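Local structure of esterase Rv0045c (Mycobacterium tuberculosis, 6WYN) at residues Glu45-Val58 / Asn94-Gly106. The protein hydrolyses carboxylic esters, preferring short, straight-chain alkyl esters such as butanoates, and probably serves ester or lipid metabolism, although its physiological substrate is unknown. Numbering follows the deposited sequence.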
ATOM      1  N   GLU A  45     -14.085  11.166  -6.157  1.00 17.21           N
ATOM      2  CA  GLU A  45     -13.234  10.022  -5.782  1.00 15.52           C
ATOM      3  C   GLU A  45     -13.957   9.107  -4.783  1.00 14.35           C
ATOM      4  O   GLU A  45     -13.498   7.971  -4.595  1.00 13.39           O
ATOM      5  CB  GLU A  45     -11.871  10.534  -5.317  1.00 15.13           C
ATOM      6  CG  GLU A  45     -11.816  11.107  -3.922  1.00 15.61           C
ATOM      7  CD  GLU A  45     -10.373  11.312  -3.452  1.00 17.27           C
ATOM      8  OE1 GLU A  45     -10.075  12.397  -2.872  1.00 15.95           O
ATOM      9  OE2 GLU A  45      -9.537  10.381  -3.675  1.00 15.35           O
ATOM     10  N   PHE A  46     -15.026   9.546  -4.140  1.00 12.35           N
ATOM     11  CA  PHE A  46     -15.809   8.710  -3.193  1.00 13.74           C
ATOM     12  C   PHE A  46     -17.090   8.148  -3.860  1.00 13.60           C
ATOM     13  O   PHE A  46     -17.865   7.481  -3.181  1.00 15.09           O
ATOM     14  CB  PHE A  46     -16.071   9.525  -1.926  1.00 14.56           C
ATOM     15  CG  PHE A  46     -14.808  10.078  -1.318  1.00 15.37           C
ATOM     16  CD1 PHE A  46     -13.752   9.229  -1.004  1.00 15.68           C
ATOM     17  CD2 PHE A  46     -14.675  11.439  -1.054  1.00 16.02           C
ATOM     18  CE1 PHE A  46     -12.562   9.733  -0.504  1.00 15.50           C
ATOM     19  CE2 PHE A  46     -13.513  11.939  -0.482  1.00 14.69           C
ATOM     20  CZ  PHE A  46     -12.474  11.084  -0.211  1.00 16.21           C
ATOM     21  N   ALA A  47     -17.275   8.309  -5.156  1.00 15.23           N
ATOM     22  CA  ALA A  47     -18.538   7.926  -5.833  1.00 17.49           C
ATOM     23  C   ALA A  47     -18.711   6.390  -5.893  1.00 20.40           C
ATOM     24  O   ALA A  47     -19.836   5.955  -6.085  1.00 22.48           O
ATOM     25  CB  ALA A  47     -18.554   8.520  -7.217  1.00 18.89           C
ATOM     26  N   LEU A  48     -17.659   5.572  -5.780  1.00 19.06           N
ATOM     27  CA  LEU A  48     -17.782   4.094  -5.944  1.00 19.06           C
ATOM     28  C   LEU A  48     -17.763   3.372  -4.612  1.00 17.27           C
ATOM     29  O   LEU A  48     -17.579   2.143  -4.626  1.00 18.09           O
ATOM     30  CB  LEU A  48     -16.642   3.606  -6.829  1.00 19.57           C
ATOM     31  CG  LEU A  48     -16.650   4.235  -8.211  1.00 23.09           C
ATOM     32  CD1 LEU A  48     -15.471   3.741  -9.022  1.00 24.27           C
ATOM     33  CD2 LEU A  48     -17.986   3.945  -8.918  1.00 22.15           C
ATOM     34  N   LEU A  49     -17.939   4.052  -3.489  1.00 16.62           N
ATOM     35  CA  LEU A  49     -17.700   3.364  -2.191  1.00 17.16           C
ATOM     36  C   LEU A  49     -18.727   2.228  -1.961  1.00 17.35           C
ATOM     37  O   LEU A  49     -18.384   1.295  -1.198  1.00 15.06           O
ATOM     38  CB  LEU A  49     -17.683   4.341  -1.019  1.00 17.36           C
ATOM     39  CG  LEU A  49     -16.452   5.252  -0.920  1.00 19.58           C
ATOM     40  CD1 LEU A  49     -16.598   6.147   0.310  1.00 20.01           C
ATOM     41  CD2 LEU A  49     -15.163   4.439  -0.859  1.00 21.72           C
ATOM     42  N   ALA A  50     -19.934   2.305  -2.540  1.00 15.66           N
ATOM     43  CA  ALA A  50     -20.962   1.251  -2.399  1.00 15.75           C
ATOM     44  C   ALA A  50     -20.393  -0.070  -2.948  1.00 16.08           C
ATOM     45  O   ALA A  50     -20.668  -1.107  -2.322  1.00 16.11           O
ATOM     46  CB  ALA A  50     -22.244   1.661  -3.088  1.00 15.85           C
ATOM     47  N   GLU A  51     -19.599  -0.006  -4.022  1.00 16.03           N
ATOM     48  CA  GLU A  51     -18.912  -1.167  -4.636  1.00 16.18           C
ATOM     49  C   GLU A  51     -17.962  -1.765  -3.615  1.00 16.41           C
ATOM     50  O   GLU A  51     -17.937  -3.009  -3.472  1.00 16.95           O
ATOM     51  CB  GLU A  51     -18.186  -0.785  -5.925  1.00 18.27           C
ATOM     52  CG  GLU A  51     -19.081  -0.280  -7.050  1.00 19.39           C
ATOM     53  CD  GLU A  51     -18.342   0.051  -8.347  1.00 23.84           C
ATOM     54  OE1 GLU A  51     -19.010   0.495  -9.304  1.00 27.67           O
ATOM     55  OE2 GLU A  51     -17.109  -0.167  -8.437  1.00 24.56           O
ATOM     56  N   ASN A  52     -17.224  -0.938  -2.871  1.00 14.72           N
ATOM     57  CA  ASN A  52     -16.296  -1.419  -1.828  1.00 14.48           C
ATOM     58  C   ASN A  52     -17.075  -2.061  -0.687  1.00 15.39           C
ATOM     59  O   ASN A  52     -16.621  -3.143  -0.198  1.00 14.58           O
ATOM     60  CB  ASN A  52     -15.361  -0.337  -1.287  1.00 14.40           C
ATOM     61  CG  ASN A  52     -14.523   0.290  -2.376  1.00 13.71           C
ATOM     62  OD1 ASN A  52     -14.903   1.343  -2.883  1.00 15.07           O
ATOM     63  ND2 ASN A  52     -13.451  -0.372  -2.800  1.00 11.27           N
ATOM     64  N   ALA A  53     -18.165  -1.466  -0.230  1.00 14.85           N
ATOM     65  CA  ALA A  53     -18.995  -2.104   0.826  1.00 16.88           C
ATOM     66  C   ALA A  53     -19.499  -3.499   0.352  1.00 17.25           C
ATOM     67  O   ALA A  53     -19.396  -4.426   1.111  1.00 18.92           O
ATOM     68  CB  ALA A  53     -20.133  -1.205   1.233  1.00 16.33           C
ATOM     69  N   GLU A  54     -19.998  -3.632  -0.873  1.00 19.91           N
ATOM     70  CA  GLU A  54     -20.474  -4.926  -1.443  1.00 23.88           C
ATOM     71  C   GLU A  54     -19.292  -5.930  -1.489  1.00 21.42           C
ATOM     72  O   GLU A  54     -19.404  -7.018  -0.920  1.00 20.98           O
ATOM     73  CB  GLU A  54     -21.103  -4.587  -2.795  1.00 29.62           C
ATOM     74  CG  GLU A  54     -21.589  -5.762  -3.631  1.00 40.49           C
ATOM     75  CD  GLU A  54     -21.949  -5.409  -5.082  1.00 55.32           C
ATOM     76  OE1 GLU A  54     -22.638  -6.237  -5.752  1.00 62.26           O
ATOM     77  OE2 GLU A  54     -21.530  -4.315  -5.567  1.00 59.58           O
ATOM     78  N   GLN A  55     -18.140  -5.548  -2.034  1.00 19.11           N
ATOM     79  CA  GLN A  55     -16.936  -6.431  -2.044  1.00 19.70           C
ATOM     80  C   GLN A  55     -16.578  -6.857  -0.620  1.00 20.28           C
ATOM     81  O   GLN A  55     -16.136  -8.000  -0.446  1.00 20.43           O
ATOM     82  CB  GLN A  55     -15.788  -5.769  -2.788  1.00 19.69           C
ATOM     83  CG  GLN A  55     -14.581  -6.662  -2.983  1.00 20.54           C
ATOM     84  CD  GLN A  55     -13.455  -5.978  -3.738  1.00 23.03           C
ATOM     85  OE1 GLN A  55     -13.035  -4.845  -3.446  1.00 22.94           O
ATOM     86  NE2 GLN A  55     -12.888  -6.700  -4.686  1.00 21.95           N
ATOM     87  N   ALA A  56     -16.774  -6.003   0.383  1.00 16.50           N
ATOM     88  CA  ALA A  56     -16.438  -6.360   1.770  1.00 16.49           C
ATOM     89  C   ALA A  56     -17.580  -7.167   2.393  1.00 17.69           C
ATOM     90  O   ALA A  56     -17.405  -7.594   3.545  1.00 16.29           O
ATOM     91  CB  ALA A  56     -16.152  -5.123   2.585  1.00 15.41           C
ATOM     92  N   GLY A  57     -18.739  -7.250   1.726  1.00 21.79           N
ATOM     93  CA  GLY A  57     -19.916  -7.971   2.265  1.00 23.32           C
ATOM     94  C   GLY A  57     -20.465  -7.269   3.491  1.00 26.34           C
ATOM     95  O   GLY A  57     -20.791  -7.927   4.472  1.00 29.96           O
ATOM     96  N   VAL A  58     -20.507  -5.940   3.496  1.00 27.44           N
ATOM     97  CA  VAL A  58     -21.079  -5.190   4.650  1.00 26.32           C
ATOM     98  C   VAL A  58     -22.169  -4.296   4.084  1.00 24.65           C
ATOM     99  O   VAL A  58     -22.107  -3.949   2.876  1.00 27.83           O
ATOM    100  CB  VAL A  58     -20.038  -4.368   5.430  1.00 26.27           C
ATOM    101  CG1 VAL A  58     -18.982  -5.257   6.080  1.00 28.13           C
ATOM    102  CG2 VAL A  58     -19.417  -3.290   4.559  1.00 25.32           C
ATOM    103  N   ASN A  94      -2.157   3.316  -4.738  1.00 10.25           N
ATOM    104  CA  ASN A  94      -2.472   4.531  -3.980  1.00 11.14           C
ATOM    105  C   ASN A  94      -3.324   4.121  -2.793  1.00 10.59           C
ATOM    106  O   ASN A  94      -3.665   2.929  -2.668  1.00  9.99           O
ATOM    107  CB  ASN A  94      -3.138   5.599  -4.853  1.00 11.78           C
ATOM    108  CG  ASN A  94      -4.506   5.180  -5.309  1.00 13.62           C
ATOM    109  OD1 ASN A  94      -5.500   5.463  -4.617  1.00 14.78           O
ATOM    110  ND2 ASN A  94      -4.553   4.503  -6.452  1.00 13.08           N
ATOM    111  N   ALA A  95      -3.641   5.089  -1.954  1.00  8.95           N
ATOM    112  CA  ALA A  95      -4.425   4.902  -0.724  1.00  9.47           C
ATOM    113  C   ALA A  95      -5.747   4.148  -0.966  1.00  9.28           C
ATOM    114  O   ALA A  95      -6.228   3.502  -0.029  1.00  8.13           O
ATOM    115  CB  ALA A  95      -4.663   6.246  -0.104  1.00  9.33           C
ATOM    116  N   HIS A  96      -6.369   4.332  -2.131  1.00  9.77           N
ATOM    117  CA  HIS A  96      -7.697   3.748  -2.429  1.00  9.87           C
ATOM    118  C   HIS A  96      -7.607   2.213  -2.477  1.00 10.49           C
ATOM    119  O   HIS A  96      -8.677   1.573  -2.375  1.00 10.58           O
ATOM    120  CB  HIS A  96      -8.280   4.265  -3.745  1.00  9.72           C
ATOM    121  CG  HIS A  96      -8.934   5.602  -3.641  1.00  9.32           C
ATOM    122  ND1 HIS A  96     -10.188   5.746  -3.120  1.00  9.52           N
ATOM    123  CD2 HIS A  96      -8.520   6.843  -4.015  1.00  8.83           C
ATOM    124  CE1 HIS A  96     -10.547   7.021  -3.178  1.00  9.53           C
ATOM    125  NE2 HIS A  96      -9.534   7.712  -3.711  1.00  9.43           N
ATOM    126  N   THR A  97      -6.403   1.635  -2.602  1.00  9.67           N
ATOM    127  CA  THR A  97      -6.221   0.158  -2.575  1.00  9.83           C
ATOM    128  C   THR A  97      -6.864  -0.358  -1.288  1.00 10.03           C
ATOM    129  O   THR A  97      -7.325  -1.508  -1.248  1.00 10.96           O
ATOM    130  CB  THR A  97      -4.741  -0.264  -2.683  1.00  9.44           C
ATOM    131  OG1 THR A  97      -4.655  -1.656  -3.003  1.00  9.65           O
ATOM    132  CG2 THR A  97      -3.975  -0.054  -1.405  1.00  8.82           C
ATOM    133  N   TRP A  98      -6.886   0.447  -0.243  1.00 10.08           N
ATOM    134  CA  TRP A  98      -7.399  -0.008   1.070  1.00 10.23           C
ATOM    135  C   TRP A  98      -8.906   0.187   1.262  1.00 10.67           C
ATOM    136  O   TRP A  98      -9.371  -0.217   2.324  1.00 11.92           O
ATOM    137  CB  TRP A  98      -6.642   0.658   2.188  1.00  9.94           C
ATOM    138  CG  TRP A  98      -5.188   0.423   2.139  1.00  9.94           C
ATOM    139  CD1 TRP A  98      -4.207   1.295   1.754  1.00  9.78           C
ATOM    140  CD2 TRP A  98      -4.549  -0.811   2.465  1.00 10.29           C
ATOM    141  NE1 TRP A  98      -2.984   0.714   1.925  1.00 10.66           N
ATOM    142  CE2 TRP A  98      -3.162  -0.596   2.301  1.00 10.55           C
ATOM    143  CE3 TRP A  98      -5.013  -2.057   2.892  1.00 10.05           C
ATOM    144  CZ2 TRP A  98      -2.235  -1.602   2.534  1.00 10.83           C
ATOM    145  CZ3 TRP A  98      -4.094  -3.051   3.105  1.00 10.04           C
ATOM    146  CH2 TRP A  98      -2.723  -2.801   2.997  1.00 10.39           C
ATOM    147  N   ASP A  99      -9.630   0.792   0.323  1.00 11.28           N
ATOM    148  CA  ASP A  99     -11.050   1.198   0.528  1.00 11.64           C
ATOM    149  C   ASP A  99     -11.876   0.006   1.064  1.00 11.82           C
ATOM    150  O   ASP A  99     -12.648   0.162   2.018  1.00 11.50           O
ATOM    151  CB  ASP A  99     -11.644   1.757  -0.762  1.00 11.50           C
ATOM    152  CG  ASP A  99     -11.103   3.106  -1.212  1.00 12.34           C
ATOM    153  OD1 ASP A  99     -10.259   3.713  -0.457  1.00 11.59           O
ATOM    154  OD2 ASP A  99     -11.512   3.528  -2.337  1.00 12.34           O
ATOM    155  N   THR A 100     -11.751  -1.152   0.434  1.00 11.51           N
ATOM    156  CA  THR A 100     -12.615  -2.311   0.756  1.00 11.13           C
ATOM    157  C   THR A 100     -12.272  -2.738   2.152  1.00 10.37           C
ATOM    158  O   THR A 100     -13.196  -2.885   2.965  1.00 11.90           O
ATOM    159  CB  THR A 100     -12.532  -3.426  -0.287  1.00 10.87           C
ATOM    160  OG1 THR A 100     -13.037  -2.931  -1.524  1.00 10.28           O
ATOM    161  CG2 THR A 100     -13.326  -4.642   0.156  1.00 11.76           C
ATOM    162  N   VAL A 101     -10.985  -2.914   2.443  1.00  9.98           N
ATOM    163  CA  VAL A 101     -10.557  -3.346   3.790  1.00  9.78           C
ATOM    164  C   VAL A 101     -11.056  -2.334   4.837  1.00 11.08           C
ATOM    165  O   VAL A 101     -11.508  -2.728   5.918  1.00 11.20           O
ATOM    166  CB  VAL A 101      -9.033  -3.570   3.828  1.00  9.53           C
ATOM    167  CG1 VAL A 101      -8.486  -3.627   5.227  1.00  9.14           C
ATOM    168  CG2 VAL A 101      -8.626  -4.815   3.059  1.00  9.71           C
ATOM    169  N   ILE A 102     -10.841  -1.043   4.596  1.00 11.01           N
ATOM    170  CA  ILE A 102     -11.187  -0.016   5.604  1.00 11.12           C
ATOM    171  C   ILE A 102     -12.712  -0.010   5.806  1.00 10.44           C
ATOM    172  O   ILE A 102     -13.128   0.025   6.933  1.00 11.76           O
ATOM    173  CB  ILE A 102     -10.570   1.325   5.190  1.00 11.40           C
ATOM    174  CG1 ILE A 102      -9.065   1.211   5.402  1.00 11.36           C
ATOM    175  CG2 ILE A 102     -11.164   2.487   5.967  1.00 13.42           C
ATOM    176  CD1 ILE A 102      -8.324   2.419   4.937  1.00 11.46           C
ATOM    177  N   VAL A 103     -13.487  -0.097   4.751  1.00 12.85           N
ATOM    178  CA  VAL A 103     -14.979  -0.070   4.829  1.00 14.32           C
ATOM    179  C   VAL A 103     -15.431  -1.315   5.602  1.00 16.31           C
ATOM    180  O   VAL A 103     -16.227  -1.193   6.555  1.00 17.28           O
ATOM    181  CB  VAL A 103     -15.587   0.057   3.417  1.00 14.09           C
ATOM    182  CG1 VAL A 103     -17.096  -0.273   3.355  1.00 17.22           C
ATOM    183  CG2 VAL A 103     -15.372   1.461   2.903  1.00 14.77           C
ATOM    184  N   GLY A 104     -14.868  -2.486   5.293  1.00 16.24           N
ATOM    185  CA  GLY A 104     -15.197  -3.720   6.024  1.00 16.43           C
ATOM    186  C   GLY A 104     -14.781  -3.705   7.463  1.00 17.24           C
ATOM    187  O   GLY A 104     -15.502  -4.302   8.326  1.00 16.79           O
ATOM    188  N   LEU A 105     -13.607  -3.183   7.768  1.00 15.63           N
ATOM    189  CA  LEU A 105     -13.138  -3.211   9.163  1.00 18.06           C
ATOM    190  C   LEU A 105     -13.955  -2.267  10.054  1.00 19.73           C
ATOM    191  O   LEU A 105     -14.081  -2.556  11.271  1.00 20.22           O
ATOM    192  CB  LEU A 105     -11.664  -2.855   9.140  1.00 20.66           C
ATOM    193  CG  LEU A 105     -10.925  -3.005  10.447  1.00 21.79           C
ATOM    194  CD1 LEU A 105     -10.902  -4.463  10.874  1.00 24.01           C
ATOM    195  CD2 LEU A 105      -9.515  -2.443  10.302  1.00 23.57           C
ATOM    196  N   GLY A 106     -14.439  -1.144   9.514  1.00 19.72           N
ATOM    197  CA  GLY A 106     -15.274  -0.210  10.288  1.00 21.99           C
ATOM    198  C   GLY A 106     -14.507   0.539  11.361  1.00 20.88           C
ATOM    199  O   GLY A 106     -15.121   1.018  12.257  1.00 20.60           O
TER
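Glu45 OE2 is gripped by two groups: the imidazole of His96, whose NE2 donates to it over 2.7 Å, and the guanidinium of Arg67, which forms a salt bridge. The contact packs helix 49-55 against helix 99-105 of the alpha/beta-hydrolase fold, away from the catalytic residues. The NE2-H points almost straight at OE2 and meets it on its anti side, with the carboxylate turned 49° from the ring plane. At the other ring nitrogen, His96 ND1 donates to the syn lone pair of Asp99 OD2, also over 2.7 Å. A histidine suits this place because its two N-H groups can bridge two acids within the plane of one ring; with both nitrogens donating, the ring is probably positively charged. His236 stacks on this ring, and Trp78 of strand 73-78 packs against Asp99 and Val103.

The helix axes approach to 8.2 Å and cross at -68°, a closeness that small residues permit. Ala56 CB rests 3.8 Å from Gly104 CA, for the glycine, having no side chain, lets the alanine methyl sit directly against its backbone. Beside them, Val103 sends CG1 anti to its backbone N (chi1 165°), which lays this methyl 3.7 Å from Ala53 CA, with Val58 CG2 bordering it as well. The chain reaches Val58 through a Schellman motif at Gly57, whose positive phi is easy for glycine.

Thr100 combines an apolar and a polar contact. Its CG2 lies against the Ala56 methyl, while OG1 faces Gln55, whose long, extended side chain reaches across the threonine at about a right angle. Thr100 OG1 donates to Gln55 OE1 at 2.7 Å, arriving in the carbonyl plane on a lone pair.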